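PDB 6FOP: glycoside hydrolase family 81 from Clostridium thermocellum, which probably hydrolyses internal beta-1,3-glucosidic bonds of glucans such as laminarin, as an endo-acting member of glycoside hydrolase family 81 from the cellulosome. Local coordinates for residues A[40-49]-A[101-112]. Sequence-based numbering, arbitrary orientation.
Sequences WESSILWNQY and DARADKISDFAV. With MG (magnesium ion), chain Y.
Ile44, Asn47 and Tyr49 join Ala102 in binding one magnesium ion, each through its backbone carbonyl oxygen. Ala102 O lies 2.2 Å from the metal. Beside the metal, Ala102 N donates an almost straight hydrogen bond of 2.9 Å to Gln48 O (171° at the hydrogen), in the carbonyl plane. The Tyr49 ring lies against the backbone of Asp101, with Tyr49 CE1 3.6 Å from Asp101 CA. Its hydroxyl is hydrogen-bonded to Phe99 O. Asp101 turns its carboxylate to Arg103 in a salt bridge.

Further along, the contact is mostly apolar. Ile44 CD1 meets Val112 CG2 tip to tip. Leu45 divides its two methyls: CD2 sits 3.7 Å from Ala104 CB, and CD1 meets the CD1 end of Ile107. Glu41 CB and CG lie against Val112; the bend at chi2 (-72°) then carries Glu41 OE2 to 3.4 Å from Ile107 CG2. Its OE1 is hydrogen-bonded to Ser39. Trp40 brings CZ2 to 3.6 Å from Phe110 O, while Trp40 NE1 reaches Asp109 O through a water.

Ile53 and Phe62, from strands 53-54 and 59-63, also pack on Ile44. Strand 103-107 comes first in the order of its antiparallel sheet, with a classic beta bulge at Asp105 and Lys106 opposite Asp113. The contact thus packs the short, weakly bonded helix 43-46 and its flanking loops on the first two strands of that sheet. Because the magnesium uses main-chain oxygens here, its binding probably depends on the backbone shape of both segments, consistent with a structural site.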
# COMPACT_ATOMS: atom_id res chain seq x y z
N TRP A 40 10.09 0.72 -0.18
CA TRP A 40 10.97 1.41 0.76
C TRP A 40 12.46 1.24 0.41
O TRP A 40 13.28 2.08 0.76
CB TRP A 40 10.68 0.93 2.18
CG TRP A 40 10.81 -0.55 2.36
CD1 TRP A 40 9.84 -1.50 2.14
CD2 TRP A 40 11.98 -1.29 2.77
NE1 TRP A 40 10.31 -2.75 2.35
CE2 TRP A 40 11.61 -2.66 2.79
CE3 TRP A 40 13.27 -0.92 3.18
CZ2 TRP A 40 12.52 -3.66 3.13
CZ3 TRP A 40 14.15 -1.92 3.53
CH2 TRP A 40 13.78 -3.28 3.52
N GLU A 41 12.81 0.17 -0.28
CA GLU A 41 14.20 -0.10 -0.66
C GLU A 41 14.56 0.48 -2.04
O GLU A 41 15.70 0.39 -2.48
CB GLU A 41 14.49 -1.60 -0.62
CG GLU A 41 13.97 -2.40 -1.81
CD GLU A 41 12.48 -2.61 -1.90
OE1 GLU A 41 11.79 -2.47 -0.88
OE2 GLU A 41 12.03 -3.04 -3.01
N SER A 42 13.58 1.05 -2.74
CA SER A 42 13.72 1.30 -4.18
C SER A 42 14.83 2.22 -4.58
O SER A 42 15.35 2.07 -5.68
CB SER A 42 12.39 1.79 -4.73
OG SER A 42 11.39 0.82 -4.55
N SER A 43 15.20 3.18 -3.73
CA SER A 43 16.23 4.16 -4.14
C SER A 43 17.62 3.54 -4.38
O SER A 43 18.42 4.11 -5.12
CB SER A 43 16.35 5.31 -3.15
OG SER A 43 17.02 4.91 -1.95
N ILE A 44 17.85 2.37 -3.82
CA ILE A 44 19.07 1.61 -4.12
C ILE A 44 19.22 1.35 -5.61
O ILE A 44 20.33 1.45 -6.13
CB ILE A 44 19.11 0.28 -3.36
CG1 ILE A 44 19.08 0.50 -1.85
CG2 ILE A 44 20.36 -0.51 -3.73
CD1 ILE A 44 18.76 -0.76 -1.06
N LEU A 45 18.10 1.06 -6.29
CA LEU A 45 18.09 0.72 -7.71
C LEU A 45 18.28 1.93 -8.61
O LEU A 45 18.86 1.81 -9.70
CB LEU A 45 16.77 0.03 -8.08
CG LEU A 45 16.58 -1.37 -7.49
CD1 LEU A 45 15.11 -1.71 -7.39
CD2 LEU A 45 17.36 -2.42 -8.27
N TRP A 46 17.73 3.08 -8.19
CA TRP A 46 17.67 4.26 -9.07
C TRP A 46 18.87 5.20 -8.90
O TRP A 46 19.25 5.92 -9.84
CB TRP A 46 16.38 5.04 -8.79
CG TRP A 46 15.08 4.35 -9.17
CD1 TRP A 46 14.44 3.37 -8.47
CD2 TRP A 46 14.26 4.65 -10.29
NE1 TRP A 46 13.25 3.03 -9.09
CE2 TRP A 46 13.12 3.81 -10.22
CE3 TRP A 46 14.36 5.56 -11.33
CZ2 TRP A 46 12.09 3.88 -11.16
CZ3 TRP A 46 13.34 5.61 -12.27
CH2 TRP A 46 12.22 4.78 -12.17
N ASN A 47 19.43 5.24 -7.69
CA ASN A 47 20.51 6.14 -7.34
C ASN A 47 21.84 5.35 -7.31
O ASN A 47 21.84 4.16 -7.03
CB ASN A 47 20.15 6.75 -5.98
CG ASN A 47 21.01 7.93 -5.60
OD1 ASN A 47 20.78 9.09 -5.98
ND2 ASN A 47 21.98 7.63 -4.78
N GLN A 48 22.95 6.03 -7.61
CA GLN A 48 24.27 5.40 -7.51
C GLN A 48 24.40 4.67 -6.16
O GLN A 48 24.80 3.51 -6.10
CB GLN A 48 25.33 6.48 -7.67
CG GLN A 48 26.76 6.00 -7.55
CD GLN A 48 27.77 7.11 -7.79
OE1 GLN A 48 27.42 8.26 -7.96
NE2 GLN A 48 29.04 6.75 -7.76
N TYR A 49 24.14 5.40 -5.09
CA TYR A 49 24.16 4.86 -3.75
C TYR A 49 22.71 4.57 -3.31
O TYR A 49 22.14 3.62 -3.81
CB TYR A 49 24.98 5.79 -2.82
CG TYR A 49 26.43 5.87 -3.23
CD1 TYR A 49 27.29 4.79 -3.07
CD2 TYR A 49 26.93 7.00 -3.87
CE1 TYR A 49 28.61 4.85 -3.48
CE2 TYR A 49 28.25 7.08 -4.25
CZ TYR A 49 29.08 6.00 -4.07
OH TYR A 49 30.38 6.09 -4.51
N ASP A 101 29.47 2.30 -5.92
CA ASP A 101 28.00 2.32 -5.95
C ASP A 101 27.46 1.33 -4.92
O ASP A 101 28.25 0.63 -4.28
CB ASP A 101 27.45 2.02 -7.35
CG ASP A 101 27.89 0.66 -7.92
OD1 ASP A 101 27.92 -0.34 -7.19
OD2 ASP A 101 28.13 0.60 -9.14
N ALA A 102 26.13 1.29 -4.78
CA ALA A 102 25.45 0.24 -4.04
C ALA A 102 24.40 -0.32 -4.97
O ALA A 102 23.61 0.45 -5.56
CB ALA A 102 24.82 0.79 -2.79
N ARG A 103 24.37 -1.65 -5.07
CA ARG A 103 23.48 -2.35 -6.00
C ARG A 103 22.61 -3.38 -5.30
O ARG A 103 23.07 -4.11 -4.42
CB ARG A 103 24.29 -3.08 -7.07
CG ARG A 103 25.01 -2.11 -8.00
CD ARG A 103 25.95 -2.79 -8.97
NE ARG A 103 26.49 -1.79 -9.90
CZ ARG A 103 26.02 -1.54 -11.13
NH1 ARG A 103 24.98 -2.20 -11.66
NH2 ARG A 103 26.59 -0.59 -11.86
N ALA A 104 21.33 -3.46 -5.69
CA ALA A 104 20.45 -4.49 -5.13
C ALA A 104 20.80 -5.85 -5.73
O ALA A 104 20.91 -5.99 -6.93
CB ALA A 104 18.99 -4.17 -5.39
N ASP A 105 20.92 -6.83 -4.84
CA ASP A 105 21.24 -8.21 -5.19
C ASP A 105 20.04 -9.17 -5.09
O ASP A 105 19.91 -10.11 -5.89
CB ASP A 105 22.39 -8.69 -4.28
CG ASP A 105 22.97 -10.02 -4.70
OD1 ASP A 105 23.67 -10.07 -5.72
OD2 ASP A 105 22.74 -10.99 -3.96
N LYS A 106 19.19 -8.92 -4.10
CA LYS A 106 18.01 -9.74 -3.81
C LYS A 106 16.98 -8.85 -3.10
O LYS A 106 17.33 -8.12 -2.17
CB LYS A 106 18.37 -10.95 -2.94
CG LYS A 106 17.24 -11.93 -2.68
CD LYS A 106 17.68 -13.20 -1.95
CE LYS A 106 16.50 -14.16 -1.72
NZ LYS A 106 16.83 -15.42 -0.99
N ILE A 107 15.73 -8.90 -3.55
CA ILE A 107 14.64 -8.17 -2.90
C ILE A 107 13.56 -9.18 -2.62
O ILE A 107 13.05 -9.84 -3.53
CB ILE A 107 14.12 -7.00 -3.75
CG1 ILE A 107 15.23 -5.98 -4.00
CG2 ILE A 107 12.94 -6.35 -3.03
CD1 ILE A 107 14.89 -4.91 -5.04
N SER A 108 13.25 -9.35 -1.34
CA SER A 108 12.16 -10.23 -0.92
C SER A 108 10.98 -9.40 -0.39
O SER A 108 10.93 -8.18 -0.60
CB SER A 108 12.67 -11.29 0.06
OG SER A 108 13.23 -10.69 1.19
N ASP A 109 10.04 -10.04 0.29
CA ASP A 109 8.78 -9.33 0.56
C ASP A 109 8.92 -8.24 1.61
O ASP A 109 8.11 -7.32 1.63
CB ASP A 109 7.68 -10.33 0.94
CG ASP A 109 7.24 -11.24 -0.24
OD1 ASP A 109 7.71 -11.07 -1.37
OD2 ASP A 109 6.44 -12.12 0.01
N PHE A 110 9.92 -8.36 2.49
CA PHE A 110 10.22 -7.32 3.47
C PHE A 110 11.70 -7.24 3.84
O PHE A 110 12.05 -6.79 4.94
CB PHE A 110 9.29 -7.39 4.72
CG PHE A 110 9.04 -8.75 5.31
CD1 PHE A 110 8.04 -9.59 4.77
CD2 PHE A 110 9.65 -9.14 6.49
CE1 PHE A 110 7.75 -10.80 5.36
CE2 PHE A 110 9.35 -10.36 7.08
CZ PHE A 110 8.43 -11.21 6.49
N ALA A 111 12.56 -7.53 2.87
CA ALA A 111 14.00 -7.36 3.06
C ALA A 111 14.66 -7.07 1.72
O ALA A 111 14.10 -7.35 0.65
CB ALA A 111 14.62 -8.57 3.76
N VAL A 112 15.89 -6.59 1.80
CA VAL A 112 16.74 -6.36 0.62
C VAL A 112 18.18 -6.73 0.97
O VAL A 112 18.65 -6.41 2.07
CB VAL A 112 16.66 -4.90 0.12
CG1 VAL A 112 17.00 -3.88 1.21
CG2 VAL A 112 17.50 -4.66 -1.12
MG MG Y . 22.43 2.34 -5.79
O HOH W 1 8.19 -4.64 2.71
O HOH W 2 11.23 -5.27 0.39